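Local coordinates for protein colicin-B (Escherichia coli, PDB 1RH1) that kills Escherichia coli and closely related bacteria by forming a channel that depolarises the cytoplasmic membrane and dissipates cellular energy, at residues 314-317 with 318-322; 462-465 with 466-470. One frame throughout, in Å; residues are numbered along the deposited sequence.

In the fold
Each contact is a short run of helix, made between residues one turn apart, within the range of the colicin pore-forming domain but on different helices. Contact 1 lies on the long helix 291-340 and is a surface contact, rich in charged and amide side chains, with its inward-facing residues coming at the end of 318-322. Every touching residue of contact 2 is buried: helix 457-472 is built there from leucine, phenylalanine and small hydroxyl residues. Their centres are about 15 Å apart, and one place where the helices meet is at S462, near the V321 carbonyl and the L322 side chain. Each contact contains a threonine hydroxyl bonded to a backbone carbonyl of the preceding turn, but the aromatic packing belongs to contact 2 alone.

Contact 1 (314-317 with 318-322); sequences QEND and EKTVL
The CB of E318 rests 3.2 Å from Q314 O, in the middle of a long helix. From a CG anti to the backbone N (chi1 -167°) its extended chain runs back alongside the turn before, leaving OE2 4.1 Å from Q314 O; a long polar chain suits this partly exposed position. The backbone NH groups of E318, K319, T320 and V321 each bond to the carbonyl four residues earlier; E318 N to Q314 O is 3.0 Å. D317 contributes chiefly through its carbonyl, which accepts two bonds from the same face of its plane: V321 N at 3.2 Å and T320 OG1, also at 3.2 Å from D317 O. Threonine suits this place because its hydroxyl, set between the backbone N and carbonyl carbon (chi1 84°), turns back to that oxygen while its methyl CG2 lies 3.3 Å from N316 O. The side chain of D317 leaves the backbone away from the following turn, and its OD2 makes a long, weak ion pair with K416. On the inward side of helix 291-340, E318 touches Q359 and A456 in loops and A458 of helix 457-472, against which L322 also packs.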
loop_
_atom_site.group_PDB
_atom_site.type_symbol
_atom_site.label_atom_id
_atom_site.label_comp_id
_atom_site.label_asym_id
_atom_site.label_seq_id
_atom_site.Cartn_x
_atom_site.Cartn_y
_atom_site.Cartn_z
ATOM N N GLN A 314 1.498 1.080 -13.283
ATOM C CA GLN A 314 2.753 1.680 -13.663
ATOM C C GLN A 314 3.906 0.777 -13.278
ATOM O O GLN A 314 4.726 0.434 -14.130
ATOM C CB GLN A 314 2.872 3.008 -12.963
ATOM C CG GLN A 314 4.236 3.701 -12.917
ATOM C CD GLN A 314 4.373 4.617 -11.697
ATOM O OE1 GLN A 314 5.016 4.258 -10.704
ATOM N NE2 GLN A 314 3.761 5.810 -11.724
ATOM N N GLU A 315 3.928 0.311 -12.032
ATOM C CA GLU A 315 5.048 -0.483 -11.564
ATOM C C GLU A 315 5.017 -1.914 -12.038
ATOM O O GLU A 315 6.058 -2.547 -12.226
ATOM C CB GLU A 315 5.079 -0.486 -10.070
ATOM C CG GLU A 315 5.157 0.928 -9.539
ATOM C CD GLU A 315 4.994 1.067 -8.030
ATOM O OE1 GLU A 315 4.319 0.235 -7.410
ATOM O OE2 GLU A 315 5.540 2.033 -7.483
ATOM N N ASN A 316 3.807 -2.422 -12.230
ATOM C CA ASN A 316 3.688 -3.778 -12.682
ATOM C C ASN A 316 4.165 -3.768 -14.100
ATOM O O ASN A 316 5.185 -4.389 -14.348
ATOM C CB ASN A 316 2.261 -4.271 -12.654
ATOM C CG ASN A 316 2.160 -5.759 -13.002
ATOM O OD1 ASN A 316 2.992 -6.598 -12.624
ATOM N ND2 ASN A 316 1.100 -6.102 -13.737
ATOM N N ASP A 317 3.524 -3.014 -14.998
ATOM C CA ASP A 317 3.936 -2.930 -16.389
ATOM C C ASP A 317 5.419 -2.610 -16.541
ATOM O O ASP A 317 6.057 -3.145 -17.449
ATOM C CB ASP A 317 3.082 -1.876 -17.092
ATOM C CG ASP A 317 1.590 -2.208 -17.302
ATOM O OD1 ASP A 317 1.110 -3.267 -16.869
ATOM O OD2 ASP A 317 0.891 -1.399 -17.925
ATOM N N GLU A 318 6.013 -1.844 -15.606
ATOM C CA GLU A 318 7.443 -1.551 -15.658
ATOM C C GLU A 318 8.224 -2.835 -15.404
ATOM O O GLU A 318 9.143 -3.158 -16.154
ATOM C CB GLU A 318 7.802 -0.471 -14.608
ATOM C CG GLU A 318 9.189 0.194 -14.709
ATOM C CD GLU A 318 9.289 1.615 -14.112
ATOM O OE1 GLU A 318 10.340 1.983 -13.569
ATOM O OE2 GLU A 318 8.327 2.384 -14.208
ATOM N N LYS A 319 7.797 -3.596 -14.394
ATOM C CA LYS A 319 8.400 -4.866 -14.022
ATOM C C LYS A 319 8.354 -5.914 -15.136
ATOM O O LYS A 319 9.308 -6.679 -15.313
ATOM C CB LYS A 319 7.675 -5.383 -12.795
ATOM C CG LYS A 319 8.081 -6.724 -12.204
ATOM C CD LYS A 319 9.409 -6.573 -11.470
ATOM C CE LYS A 319 9.365 -7.351 -10.140
ATOM N NZ LYS A 319 10.387 -6.881 -9.206
ATOM N N THR A 320 7.262 -5.940 -15.920
ATOM C CA THR A 320 7.140 -6.941 -16.961
ATOM C C THR A 320 7.999 -6.602 -18.165
ATOM O O THR A 320 8.505 -7.530 -18.792
ATOM C CB THR A 320 5.657 -7.139 -17.440
ATOM O OG1 THR A 320 5.378 -6.150 -18.406
ATOM C CG2 THR A 320 4.639 -7.028 -16.320
ATOM N N VAL A 321 8.192 -5.325 -18.532
ATOM C CA VAL A 321 9.032 -5.028 -19.697
ATOM C C VAL A 321 10.497 -5.142 -19.319
ATOM O O VAL A 321 11.338 -5.487 -20.142
ATOM C CB VAL A 321 8.760 -3.600 -20.294
ATOM C CG1 VAL A 321 7.273 -3.552 -20.514
ATOM C CG2 VAL A 321 9.132 -2.428 -19.413
ATOM N N LEU A 322 10.818 -4.897 -18.053
ATOM C CA LEU A 322 12.184 -5.077 -17.629
ATOM C C LEU A 322 12.485 -6.576 -17.578
ATOM O O LEU A 322 13.581 -6.938 -18.021
ATOM C CB LEU A 322 12.392 -4.406 -16.253
ATOM C CG LEU A 322 12.429 -2.873 -16.147
ATOM C CD1 LEU A 322 12.255 -2.496 -14.696
ATOM C CD2 LEU A 322 13.733 -2.303 -16.675
#

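Contact 2 (462-465 with 466-470); sequences SLFS and LTLGS
The buried middle of helix 457-472, within a predicted transmembrane segment of the pore-forming domain, brings F464 and L468 together one turn apart. L468 CD1 sits over one face of the F464 ring, 4.1 Å from the ring centroid and 29° off its normal, a CH-pi contact. The closest ring atom is F464 CZ, 3.7 Å from L468 CD1. With CG anti to the backbone N (chi1 -177°), the phenyl group reaches this neighbour although its first bond leads away, and a branched leucine offers a methyl to the flat ring. L466 lays its CB 3.3 Å from S462 O; its backbone N meets that same S462 O at 2.6 Å in a nearly straight bond.

T467 grips the L463 carbonyl twice, its N at 2.9 Å and its OG1 at 2.7 Å from L463 O, the two donors coming from opposite faces of the carbonyl plane. A beta-hydroxyl thus satisfies itself inside an apolar interior, as does S465, its OG bonding to L461 O. G469 N bonds to S465 O at 2.9 Å, and glycine suits the place because a beta carbon would crowd that same oxygen.

Outside the turn, F464 lies among L443, V447 and W450 of helix 441-452 and I427 of helix 420-435, while L466 meets T325 and V328 of helix 291-340. S462 OG bonds only weakly, to A458 O and across to V321 O and T325 OG1. Apolar side chains among other helices, with several hydroxyls bonded to carbonyls of their own helix, are consistent with the buried hydrophobic helical hairpin of channel-forming colicins, helix 457-472 probably being its first arm and helix 479-495 its second.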
loop_
_atom_site.group_PDB
_atom_site.type_symbol
_atom_site.label_atom_id
_atom_site.label_comp_id
_atom_site.label_asym_id
_atom_site.label_seq_id
_atom_site.Cartn_x
_atom_site.Cartn_y
_atom_site.Cartn_z
ATOM N N SER A 462 13.947 -0.487 -21.815
ATOM C CA SER A 462 13.397 -1.721 -22.322
ATOM C C SER A 462 13.107 -1.654 -23.797
ATOM O O SER A 462 13.767 -2.377 -24.526
ATOM C CB SER A 462 12.159 -2.041 -21.579
ATOM O OG SER A 462 12.633 -2.418 -20.302
ATOM N N LEU A 463 12.210 -0.790 -24.283
ATOM C CA LEU A 463 11.936 -0.581 -25.702
ATOM C C LEU A 463 13.184 -0.486 -26.558
ATOM O O LEU A 463 13.241 -1.124 -27.593
ATOM C CB LEU A 463 11.129 0.682 -25.824
ATOM C CG LEU A 463 10.688 1.257 -27.132
ATOM C CD1 LEU A 463 9.806 0.315 -27.904
ATOM C CD2 LEU A 463 9.891 2.494 -26.813
ATOM N N PHE A 464 14.217 0.221 -26.127
ATOM C CA PHE A 464 15.429 0.341 -26.890
ATOM C C PHE A 464 16.185 -0.957 -26.949
ATOM O O PHE A 464 16.672 -1.368 -28.004
ATOM C CB PHE A 464 16.301 1.373 -26.266
ATOM C CG PHE A 464 17.580 1.615 -27.036
ATOM C CD1 PHE A 464 17.532 2.218 -28.289
ATOM C CD2 PHE A 464 18.795 1.244 -26.481
ATOM C CE1 PHE A 464 18.716 2.443 -28.975
ATOM C CE2 PHE A 464 19.975 1.477 -27.180
ATOM C CZ PHE A 464 19.934 2.077 -28.427
ATOM N N SER A 465 16.311 -1.569 -25.773
ATOM C CA SER A 465 17.012 -2.836 -25.659
ATOM C C SER A 465 16.236 -3.951 -26.328
ATOM O O SER A 465 16.839 -4.717 -27.061
ATOM C CB SER A 465 17.227 -3.183 -24.210
ATOM O OG SER A 465 17.974 -2.156 -23.582
ATOM N N LEU A 466 14.920 -4.047 -26.126
ATOM C CA LEU A 466 14.070 -4.992 -26.806
ATOM C C LEU A 466 14.110 -4.805 -28.309
ATOM O O LEU A 466 14.385 -5.781 -28.996
ATOM C CB LEU A 466 12.655 -4.840 -26.391
ATOM C CG LEU A 466 12.266 -5.395 -25.067
ATOM C CD1 LEU A 466 10.798 -5.122 -24.855
ATOM C CD2 LEU A 466 12.476 -6.890 -25.033
ATOM N N THR A 467 13.878 -3.605 -28.871
ATOM C CA THR A 467 13.937 -3.376 -30.315
ATOM C C THR A 467 15.290 -3.808 -30.869
ATOM O O THR A 467 15.298 -4.470 -31.909
ATOM C CB THR A 467 13.723 -1.879 -30.669
ATOM O OG1 THR A 467 12.459 -1.486 -30.151
ATOM C CG2 THR A 467 13.731 -1.631 -32.165
ATOM N N LEU A 468 16.422 -3.501 -30.202
ATOM C CA LEU A 468 17.718 -3.914 -30.716
ATOM C C LEU A 468 18.002 -5.411 -30.620
ATOM O O LEU A 468 18.443 -6.030 -31.586
ATOM C CB LEU A 468 18.842 -3.184 -29.993
ATOM C CG LEU A 468 18.978 -1.691 -30.080
ATOM C CD1 LEU A 468 20.401 -1.322 -29.727
ATOM C CD2 LEU A 468 18.708 -1.203 -31.478
ATOM N N GLY A 469 17.728 -6.012 -29.458
ATOM C CA GLY A 469 18.002 -7.406 -29.162
ATOM C C GLY A 469 17.097 -8.332 -29.930
ATOM O O GLY A 469 17.576 -9.184 -30.669
ATOM N N SER A 470 15.784 -8.153 -29.796
ATOM C CA SER A 470 14.849 -9.005 -30.507
ATOM C C SER A 470 14.800 -8.789 -32.016
ATOM O O SER A 470 14.093 -9.473 -32.747
ATOM C CB SER A 470 13.460 -8.831 -29.883
ATOM O OG SER A 470 12.935 -7.543 -30.088
#